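Local coordinates for DegV family protein (Thermus thermophilus, PDB 2DT8) that binds a fatty acid, seen as palmitic acid in its interior, and also carries a zinc ion; its wider cellular role is not established, at residues G179-L184 / A198-G203; R151-R156 / G274-S279; F229-D234 / A255-L260. All blocks are in the same frame, centred on the assembly; numbering follows the deposited sequence.

In the fold
Contacts 2 and 3 are two strand pairings of one four-stranded mixed sheet, whereas contact 1 is a surface patch at the edge of a separate two-stranded hairpin. Strands 273-279 and 225-231 are neighbours, so G274 of contact 2 meets L230 of contact 3 through the backbone, and F275 stacks on F229. Contact 2 is antiparallel and buried, contact 3 parallel and partly buried; each joins main-chain hydrogen bonds with apolar and aromatic packing, and each has a side chain touching the bound palmitic acid. Contact 1, by contrast, has no direct hydrogen bond between its segments and relies on leucine methyls, an arginine stem and a bridging water. A198 packs on R156, joining it to contact 2.

Contact 1: G179-L184 / A198-G203; sequences GTLLNL and AGRARG
R200 reaches from strand 194-201 to the 179-184 loop, and its stem is lined by leucine methyls. Its CB meets L184 CD1 at 4.0 Å. CG and CD follow, each 3.6 Å from L181 CD1; L181 brings this methyl over by holding its CG opposite the backbone N (chi1 -172°), and the two side chains lie alongside in opposed senses. The arginine then bends at chi3 (-62°) and its guanidinium arrives beside T180, with L184 CD1 over one face. NH1 lies 3.2 Å from T180 OG1 at too poor an angle for a hydrogen bond; that hydroxyl is instead bonded to A176 O. The other methyl of L184, CD2, rests 3.7 Å from the backbone N of R202. With an alanine in place of L184 both methyls go, and the R200 stem would probably lose one of its two leucine neighbours and turn more freely. A type II' turn from L181 to L184 shapes the loop, closed by L184 N to L181 O at 2.9 Å. Water 1 bridges the segments, donating to N183 O (3.0 Å) and accepting from G203 N (2.8 Å). The loop runs straight into strand 185-191, the hairpin partner of 194-201. In the latter, A198 and G199 form a classic beta bulge opposite V187. On the far side of its strand, A201 packs on K206 and A207 of helix 204-219.

Contact 2: R151-R156 / G274-S279; sequences RDHFVR and GFYAYS
F154 and F275 press together on one face of an antiparallel strand pair, while V155 and Y276 do so on the other. F154 swings its CG away from its own backbone N (chi1 179°), bringing CE2 to 3.5 Å from F275 CZ; the two rings are inclined at 38° and meet obliquely. V155 CB sits over a face of the Y276 ring, 3.6 Å from its centroid, in a CH-pi contact, and both side chains extend together from the sheet. The backbone knits this tight part. F154 and A277 form a hydrogen-bonded pair, F154 N to A277 O at 2.9 Å and A277 N to F154 O at 2.8 Å. R156 and F275 form the next such pair, in which R156 N to F275 O is weak but F275 N to R156 O is good. Glycine suits position 274, since a CB there would collide with R156 O. R156 itself turns back, its NH1 bonding V155 O from above the carbonyl plane, while F154 CE1 lies over one face of its guanidinium. On the V155 and Y276 face, water 3 joins H153 and Y276 in the planes of both rings, 2.8 Å from H153 NE2 and 2.6 Å from Y276 OH; H153 ND1 is bonded to L149 O.

Towards D152, before the strand, the two chains separate. Water 2 bridges them, donating to D152 O (2.7 Å) and accepting from S279 N (2.9 Å).

Strand 154-158 is outermost in the sheet and 273-279 lies next to it. F154 and F275 pack against helix 204-219, with F215 edge-to-face to both, and F275 also touches helix 236-247. V155 and Y276 face the bound palmitic acid, with M124 of helix 120-135 beside Y276.

Contact 3: F229-D234 / A255-L260; sequences FLYSGD and ALVNEL
A parallel strand pairing joins F229-Y231 to V257-E259 at one side of the four-stranded sheet, where 252-259 is the outermost strand. The short strand segments run 18° apart, and their hydrogen bonds alternate as parallel strands require. F229 N gives a nearly straight bond to L256 O (2.7 Å), and F229 O receives N258 N (3.0 Å). Y231 N reaches N258 O only weakly, at 3.4 Å, but L260 N returns to Y231 O at 2.9 Å just beyond the strand. E259 O, by contrast, is buried without a partner in the model.

Side chains extend the pairing on both faces. On the F229 and Y231 side, F229 CE1 touches A255 CB at 3.7 Å, and L256 O lies at the edge of the F229 ring, in its plane. Y231 CG stands between its own backbone N and carbonyl carbon (chi1 66°), which swings the ring across the neighbouring strand. There one face lies against E259 CA, 3.9 Å from the ring centroid, in a CH-pi contact, and Y231 CZ meets E259 CB at 3.7 Å. The two side chains cross at about a right angle, yet ring and carboxylate planes are only 5° apart. V257 CG1 also comes near Y231 CE1. On the sheet face of L230 and N258, L230 CB meets L260 CD2 at 3.9 Å.

Helix 236-247 packs on F229, Y231 and V257 through V238 and R242. On the opposite face L120 of helix 120-135 meets L230 and N258, and L230 also touches the palmitic acid; N258 ND2 is bonded to D12 O. Strand 225-231, helix 236-247 and strand 252-259 thus make a classical beta-alpha-beta unit, its two parallel strands adjacent and its connecting helix packed on one face.

Contact 1: G179-L184 / A198-G203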
loop_
_atom_site.group_PDB
_atom_site.type_symbol
_atom_site.label_atom_id
_atom_site.label_comp_id
_atom_site.label_asym_id
_atom_site.label_seq_id
_atom_site.Cartn_x
_atom_site.Cartn_y
_atom_site.Cartn_z
ATOM N N GLY A 179 2.756 -17.204 18.510
ATOM C CA GLY A 179 3.228 -18.230 19.420
ATOM C C GLY A 179 4.296 -19.181 18.874
ATOM O O GLY A 179 4.494 -20.283 19.367
ATOM N N THR A 180 5.004 -18.652 17.862
ATOM C CA THR A 180 6.002 -19.492 17.228
ATOM C C THR A 180 7.218 -18.731 16.695
ATOM O O THR A 180 8.215 -19.311 16.284
ATOM C CB THR A 180 5.472 -20.274 16.098
ATOM O OG1 THR A 180 5.155 -19.398 15.009
ATOM C CG2 THR A 180 4.263 -21.143 16.401
ATOM N N LEU A 181 7.078 -17.396 16.771
ATOM C CA LEU A 181 8.155 -16.576 16.249
ATOM C C LEU A 181 9.409 -16.328 17.089
ATOM O O LEU A 181 10.497 -16.099 16.576
ATOM C CB LEU A 181 7.583 -15.121 16.011
ATOM C CG LEU A 181 8.521 -14.160 15.278
ATOM C CD1 LEU A 181 8.949 -14.688 13.906
ATOM C CD2 LEU A 181 7.896 -12.787 15.035
ATOM N N LEU A 182 9.182 -16.417 18.412
ATOM C CA LEU A 182 10.298 -16.168 19.303
ATOM C C LEU A 182 11.071 -14.883 18.990
ATOM O O LEU A 182 10.518 -13.792 18.942
ATOM C CB LEU A 182 11.073 -17.485 19.474
ATOM C CG LEU A 182 10.267 -18.533 20.252
ATOM C CD1 LEU A 182 10.858 -19.921 20.066
ATOM C CD2 LEU A 182 10.265 -18.155 21.722
ATOM N N ASN A 183 12.268 -14.921 18.861
ATOM C CA ASN A 183 13.258 -13.924 18.504
ATOM C C ASN A 183 13.615 -13.803 17.021
ATOM O O ASN A 183 14.395 -12.953 16.611
ATOM C CB ASN A 183 14.445 -14.105 19.400
ATOM C CG ASN A 183 14.149 -13.872 20.876
ATOM O OD1 ASN A 183 13.474 -12.906 21.241
ATOM N ND2 ASN A 183 14.660 -14.753 21.730
ATOM N N LEU A 184 12.968 -14.694 16.250
ATOM C CA LEU A 184 13.255 -14.687 14.829
ATOM C C LEU A 184 12.631 -13.486 14.042
ATOM O O LEU A 184 11.752 -12.833 14.609
ATOM C CB LEU A 184 12.695 -15.978 14.103
ATOM C CG LEU A 184 13.302 -17.314 14.520
ATOM C CD1 LEU A 184 12.408 -18.435 14.021
ATOM C CD2 LEU A 184 14.701 -17.430 13.945
ATOM N N ALA A 198 4.947 -15.665 5.535
ATOM C CA ALA A 198 5.798 -16.053 4.422
ATOM C C ALA A 198 7.222 -16.370 4.867
ATOM O O ALA A 198 8.185 -15.999 4.192
ATOM C CB ALA A 198 5.822 -14.952 3.370
ATOM N N GLY A 199 7.357 -17.015 6.018
ATOM C CA GLY A 199 8.676 -17.404 6.491
ATOM C C GLY A 199 9.224 -16.639 7.680
ATOM O O GLY A 199 8.676 -15.617 8.092
ATOM N N ARG A 200 10.317 -17.158 8.235
ATOM C CA ARG A 200 11.000 -16.565 9.381
ATOM C C ARG A 200 12.495 -16.805 9.201
ATOM O O ARG A 200 12.898 -17.822 8.646
ATOM C CB ARG A 200 10.543 -17.220 10.683
ATOM C CG ARG A 200 9.115 -16.922 11.060
ATOM C CD ARG A 200 8.681 -17.821 12.199
ATOM N NE ARG A 200 8.728 -19.225 11.805
ATOM C CZ ARG A 200 8.455 -20.238 12.619
ATOM N NH1 ARG A 200 8.113 -20.001 13.876
ATOM N NH2 ARG A 200 8.525 -21.486 12.176
ATOM N N ALA A 201 13.316 -15.878 9.681
ATOM C CA ALA A 201 14.759 -16.019 9.528
ATOM C C ALA A 201 15.524 -15.512 10.753
ATOM O O ALA A 201 15.061 -14.655 11.495
ATOM C CB ALA A 201 15.225 -15.260 8.287
ATOM N N ARG A 202 16.628 -16.149 11.031
ATOM C CA ARG A 202 17.499 -15.652 12.078
ATOM C C ARG A 202 18.421 -14.514 11.557
ATOM O O ARG A 202 19.463 -14.742 10.956
ATOM C CB ARG A 202 18.437 -16.789 12.631
ATOM C CG ARG A 202 19.367 -16.383 13.749
ATOM C CD ARG A 202 20.249 -17.532 14.210
ATOM N NE ARG A 202 20.556 -17.439 15.637
ATOM C CZ ARG A 202 21.075 -16.200 15.704
ATOM N NH1 ARG A 202 22.077 -15.673 15.021
ATOM N NH2 ARG A 202 20.634 -15.605 16.816
ATOM N N GLY A 203 17.966 -13.319 12.028
ATOM C CA GLY A 203 18.683 -12.128 11.616
ATOM C C GLY A 203 18.131 -11.380 10.400
ATOM O O GLY A 203 17.503 -11.953 9.519
HETATM O O HOH W 1 16.569 -13.123 14.499
#

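Contact 2: R151-R156 / G274-S279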
loop_
_atom_site.group_PDB
_atom_site.type_symbol
_atom_site.label_atom_id
_atom_site.label_comp_id
_atom_site.label_asym_id
_atom_site.label_seq_id
_atom_site.Cartn_x
_atom_site.Cartn_y
_atom_site.Cartn_z
ATOM N N ARG A 151 -4.182 -10.163 -9.586
ATOM C CA ARG A 151 -3.928 -11.600 -9.549
ATOM C C ARG A 151 -2.456 -12.004 -9.556
ATOM O O ARG A 151 -2.083 -13.034 -8.984
ATOM C CB ARG A 151 -4.609 -12.273 -10.745
ATOM C CG ARG A 151 -6.130 -12.182 -10.733
ATOM C CD ARG A 151 -6.739 -12.816 -11.987
ATOM N NE ARG A 151 -6.309 -14.201 -12.166
ATOM C CZ ARG A 151 -7.050 -15.149 -12.739
ATOM N NH1 ARG A 151 -8.294 -14.885 -13.124
ATOM N NH2 ARG A 151 -6.545 -16.360 -12.920
ATOM N N ASP A 152 -1.668 -11.110 -10.225
ATOM C CA ASP A 152 -0.252 -11.378 -10.384
ATOM C C ASP A 152 0.667 -10.231 -9.970
ATOM O O ASP A 152 0.974 -9.339 -10.759
ATOM C CB ASP A 152 0.005 -11.770 -11.850
ATOM C CG ASP A 152 1.474 -12.055 -12.152
ATOM O OD1 ASP A 152 2.177 -12.588 -11.271
ATOM O OD2 ASP A 152 1.924 -11.764 -13.287
ATOM N N HIS A 153 1.064 -10.236 -8.704
ATOM C CA HIS A 153 2.014 -9.248 -8.214
ATOM C C HIS A 153 2.786 -9.874 -7.066
ATOM O O HIS A 153 2.511 -11.006 -6.640
ATOM C CB HIS A 153 1.353 -7.907 -7.819
ATOM C CG HIS A 153 0.462 -7.967 -6.618
ATOM N ND1 HIS A 153 -0.910 -8.052 -6.717
ATOM C CD2 HIS A 153 0.739 -7.860 -5.297
ATOM C CE1 HIS A 153 -1.440 -7.987 -5.508
ATOM N NE2 HIS A 153 -0.461 -7.869 -4.629
ATOM N N PHE A 154 3.791 -9.152 -6.599
ATOM C CA PHE A 154 4.650 -9.649 -5.550
ATOM C C PHE A 154 4.725 -8.685 -4.384
ATOM O O PHE A 154 4.710 -7.477 -4.581
ATOM C CB PHE A 154 6.060 -9.824 -6.116
ATOM C CG PHE A 154 7.058 -10.313 -5.122
ATOM C CD1 PHE A 154 7.181 -11.671 -4.869
ATOM C CD2 PHE A 154 7.867 -9.416 -4.422
ATOM C CE1 PHE A 154 8.103 -12.141 -3.934
ATOM C CE2 PHE A 154 8.788 -9.882 -3.486
ATOM C CZ PHE A 154 8.903 -11.241 -3.246
ATOM N N VAL A 155 4.782 -9.236 -3.177
ATOM C CA VAL A 155 4.972 -8.422 -1.988
ATOM C C VAL A 155 5.559 -9.222 -0.836
ATOM O O VAL A 155 5.137 -10.343 -0.552
ATOM C CB VAL A 155 3.664 -7.708 -1.501
ATOM C CG1 VAL A 155 2.519 -8.703 -1.338
ATOM C CG2 VAL A 155 3.942 -6.985 -0.166
ATOM N N ARG A 156 6.584 -8.649 -0.212
ATOM C CA ARG A 156 7.201 -9.232 0.967
ATOM C C ARG A 156 7.581 -8.084 1.876
ATOM O O ARG A 156 8.016 -7.031 1.412
ATOM C CB ARG A 156 8.479 -10.009 0.631
ATOM C CG ARG A 156 8.258 -11.372 0.002
ATOM C CD ARG A 156 7.559 -12.337 0.949
ATOM N NE ARG A 156 7.475 -13.685 0.377
ATOM C CZ ARG A 156 6.613 -14.053 -0.567
ATOM N NH1 ARG A 156 5.744 -13.184 -1.063
ATOM N NH2 ARG A 156 6.615 -15.303 -1.023
ATOM N N GLY A 274 10.187 -3.485 3.113
ATOM C CA GLY A 274 9.836 -4.520 2.154
ATOM C C GLY A 274 9.613 -3.810 0.817
ATOM O O GLY A 274 10.008 -2.669 0.616
ATOM N N PHE A 275 8.929 -4.558 -0.067
ATOM C CA PHE A 275 8.688 -3.993 -1.380
ATOM C C PHE A 275 7.557 -4.713 -2.118
ATOM O O PHE A 275 7.261 -5.875 -1.872
ATOM C CB PHE A 275 9.864 -3.768 -2.358
ATOM C CG PHE A 275 10.385 -5.091 -2.836
ATOM C CD1 PHE A 275 11.233 -5.831 -2.022
ATOM C CD2 PHE A 275 10.043 -5.556 -4.097
ATOM C CE1 PHE A 275 11.742 -7.039 -2.475
ATOM C CE2 PHE A 275 10.558 -6.770 -4.543
ATOM C CZ PHE A 275 11.406 -7.516 -3.736
ATOM N N TYR A 276 6.916 -3.923 -2.997
ATOM C CA TYR A 276 5.865 -4.523 -3.797
ATOM C C TYR A 276 6.502 -4.518 -5.188
ATOM O O TYR A 276 7.455 -3.801 -5.462
ATOM C CB TYR A 276 4.693 -3.487 -3.866
ATOM C CG TYR A 276 3.521 -3.981 -3.094
ATOM C CD1 TYR A 276 2.631 -4.874 -3.681
ATOM C CD2 TYR A 276 3.298 -3.541 -1.789
ATOM C CE1 TYR A 276 1.532 -5.333 -2.969
ATOM C CE2 TYR A 276 2.194 -3.991 -1.081
ATOM C CZ TYR A 276 1.311 -4.880 -1.667
ATOM O OH TYR A 276 0.221 -5.349 -0.961
ATOM N N ALA A 277 5.913 -5.380 -6.037
ATOM C CA ALA A 277 6.429 -5.445 -7.392
ATOM C C ALA A 277 5.453 -6.108 -8.534
ATOM O O ALA A 277 4.573 -6.859 -8.125
ATOM C CB ALA A 277 7.774 -6.270 -7.672
ATOM N N TYR A 278 5.568 -5.748 -9.806
ATOM C CA TYR A 278 4.736 -6.359 -10.843
ATOM C C TYR A 278 5.533 -6.291 -12.129
ATOM O O TYR A 278 6.574 -5.631 -12.182
ATOM C CB TYR A 278 3.375 -5.670 -11.024
ATOM C CG TYR A 278 3.397 -4.320 -11.698
ATOM C CD1 TYR A 278 3.605 -3.157 -10.958
ATOM C CD2 TYR A 278 3.181 -4.201 -13.073
ATOM C CE1 TYR A 278 3.594 -1.914 -11.563
ATOM C CE2 TYR A 278 3.173 -2.952 -13.693
ATOM C CZ TYR A 278 3.380 -1.812 -12.931
ATOM O OH TYR A 278 3.390 -0.577 -13.528
ATOM N N SER A 279 5.068 -6.990 -13.153
ATOM C CA SER A 279 5.768 -6.995 -14.430
ATOM C C SER A 279 4.830 -6.630 -15.557
ATOM O O SER A 279 3.606 -6.656 -15.397
ATOM C CB SER A 279 6.384 -8.369 -14.693
ATOM O OG SER A 279 5.378 -9.357 -14.843
HETATM O O HOH W 2 2.836 -8.777 -12.633
HETATM O O HOH W 3 -1.213 -7.260 -2.010
#

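Contact 3: F229-D234 / A255-L260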
loop_
_atom_site.group_PDB
_atom_site.type_symbol
_atom_site.label_atom_id
_atom_site.label_comp_id
_atom_site.label_asym_id
_atom_site.label_seq_id
_atom_site.Cartn_x
_atom_site.Cartn_y
_atom_site.Cartn_z
ATOM N N PHE A 229 9.711 0.104 -3.102
ATOM C CA PHE A 229 10.212 -0.194 -1.775
ATOM C C PHE A 229 9.629 0.737 -0.720
ATOM O O PHE A 229 9.431 1.925 -0.962
ATOM C CB PHE A 229 11.743 -0.069 -1.783
ATOM C CG PHE A 229 12.409 -1.065 -2.686
ATOM C CD1 PHE A 229 12.477 -0.843 -4.062
ATOM C CD2 PHE A 229 12.910 -2.249 -2.170
ATOM C CE1 PHE A 229 13.042 -1.801 -4.906
ATOM C CE2 PHE A 229 13.478 -3.215 -3.008
ATOM C CZ PHE A 229 13.541 -2.984 -4.379
ATOM N N LEU A 230 9.389 0.175 0.459
ATOM C CA LEU A 230 8.765 0.901 1.558
ATOM C C LEU A 230 9.445 0.654 2.907
ATOM O O LEU A 230 9.993 -0.409 3.170
ATOM C CB LEU A 230 7.311 0.433 1.694
ATOM C CG LEU A 230 6.435 0.699 0.465
ATOM C CD1 LEU A 230 5.249 -0.257 0.439
ATOM C CD2 LEU A 230 5.986 2.158 0.487
ATOM N N TYR A 231 9.419 1.727 3.715
ATOM C CA TYR A 231 9.980 1.584 5.044
ATOM C C TYR A 231 9.437 2.539 6.109
ATOM O O TYR A 231 8.770 3.523 5.817
ATOM C CB TYR A 231 11.502 1.950 5.069
ATOM C CG TYR A 231 11.669 3.399 4.773
ATOM C CD1 TYR A 231 11.648 3.846 3.455
ATOM C CD2 TYR A 231 11.864 4.314 5.809
ATOM C CE1 TYR A 231 11.811 5.193 3.173
ATOM C CE2 TYR A 231 12.037 5.660 5.526
ATOM C CZ TYR A 231 12.016 6.100 4.215
ATOM O OH TYR A 231 12.175 7.441 3.926
ATOM N N SER A 232 9.747 2.160 7.362
ATOM C CA SER A 232 9.309 3.012 8.449
ATOM C C SER A 232 10.557 2.819 9.314
ATOM O O SER A 232 11.091 1.725 9.444
ATOM C CB SER A 232 8.100 2.515 9.365
ATOM O OG SER A 232 8.479 1.291 9.997
ATOM N N GLY A 233 11.011 3.966 9.845
ATOM C CA GLY A 233 12.154 3.891 10.733
ATOM C C GLY A 233 13.372 4.390 9.924
ATOM O O GLY A 233 13.207 5.316 9.122
ATOM N N ASP A 234 14.436 3.689 10.080
ATOM C CA ASP A 234 15.543 4.136 9.236
ATOM C C ASP A 234 15.677 3.307 7.957
ATOM O O ASP A 234 15.454 2.104 7.939
ATOM C CB ASP A 234 16.877 4.056 9.982
ATOM C CG ASP A 234 17.402 2.652 10.099
ATOM O OD1 ASP A 234 16.653 1.780 10.580
ATOM O OD2 ASP A 234 18.572 2.424 9.721
ATOM N N ALA A 255 12.598 1.226 -9.473
ATOM C CA ALA A 255 12.771 0.819 -8.092
ATOM C C ALA A 255 12.566 2.034 -7.083
ATOM O O ALA A 255 13.479 2.512 -6.417
ATOM C CB ALA A 255 14.214 0.276 -7.789
ATOM N N LEU A 256 11.332 2.528 -7.100
ATOM C CA LEU A 256 10.915 3.691 -6.319
ATOM C C LEU A 256 10.956 3.360 -4.840
ATOM O O LEU A 256 10.676 2.232 -4.466
ATOM C CB LEU A 256 9.490 4.071 -6.700
ATOM C CG LEU A 256 8.812 5.295 -6.097
ATOM C CD1 LEU A 256 9.559 6.571 -6.480
ATOM C CD2 LEU A 256 7.391 5.338 -6.629
ATOM N N VAL A 257 11.289 4.348 -4.008
ATOM C CA VAL A 257 11.375 4.161 -2.561
ATOM C C VAL A 257 10.630 5.284 -1.854
ATOM O O VAL A 257 10.813 6.455 -2.173
ATOM C CB VAL A 257 12.844 4.196 -2.062
ATOM C CG1 VAL A 257 12.904 3.857 -0.574
ATOM C CG2 VAL A 257 13.685 3.237 -2.874
ATOM N N ASN A 258 9.772 4.930 -0.906
ATOM C CA ASN A 258 9.047 5.935 -0.145
ATOM C C ASN A 258 8.821 5.408 1.248
ATOM O O ASN A 258 8.883 4.200 1.499
ATOM C CB ASN A 258 7.684 6.269 -0.785
ATOM C CG ASN A 258 7.079 7.577 -0.250
ATOM O OD1 ASN A 258 7.773 8.401 0.351
ATOM N ND2 ASN A 258 5.791 7.775 -0.490
ATOM N N GLU A 259 8.585 6.332 2.163
ATOM C CA GLU A 259 8.274 5.962 3.528
ATOM C C GLU A 259 6.796 5.567 3.533
ATOM O O GLU A 259 6.007 6.029 2.704
ATOM C CB GLU A 259 8.482 7.158 4.463
ATOM C CG GLU A 259 8.161 6.845 5.912
ATOM C CD GLU A 259 8.520 7.964 6.876
ATOM O OE1 GLU A 259 8.708 9.121 6.442
ATOM O OE2 GLU A 259 8.601 7.670 8.085
ATOM N N LEU A 260 6.442 4.681 4.457
ATOM C CA LEU A 260 5.058 4.275 4.643
ATOM C C LEU A 260 4.313 5.472 5.216
ATOM O O LEU A 260 4.906 6.312 5.917
ATOM C CB LEU A 260 4.975 3.165 5.689
ATOM C CG LEU A 260 5.473 1.773 5.329
ATOM C CD1 LEU A 260 5.502 0.912 6.582
ATOM C CD2 LEU A 260 4.543 1.172 4.286
#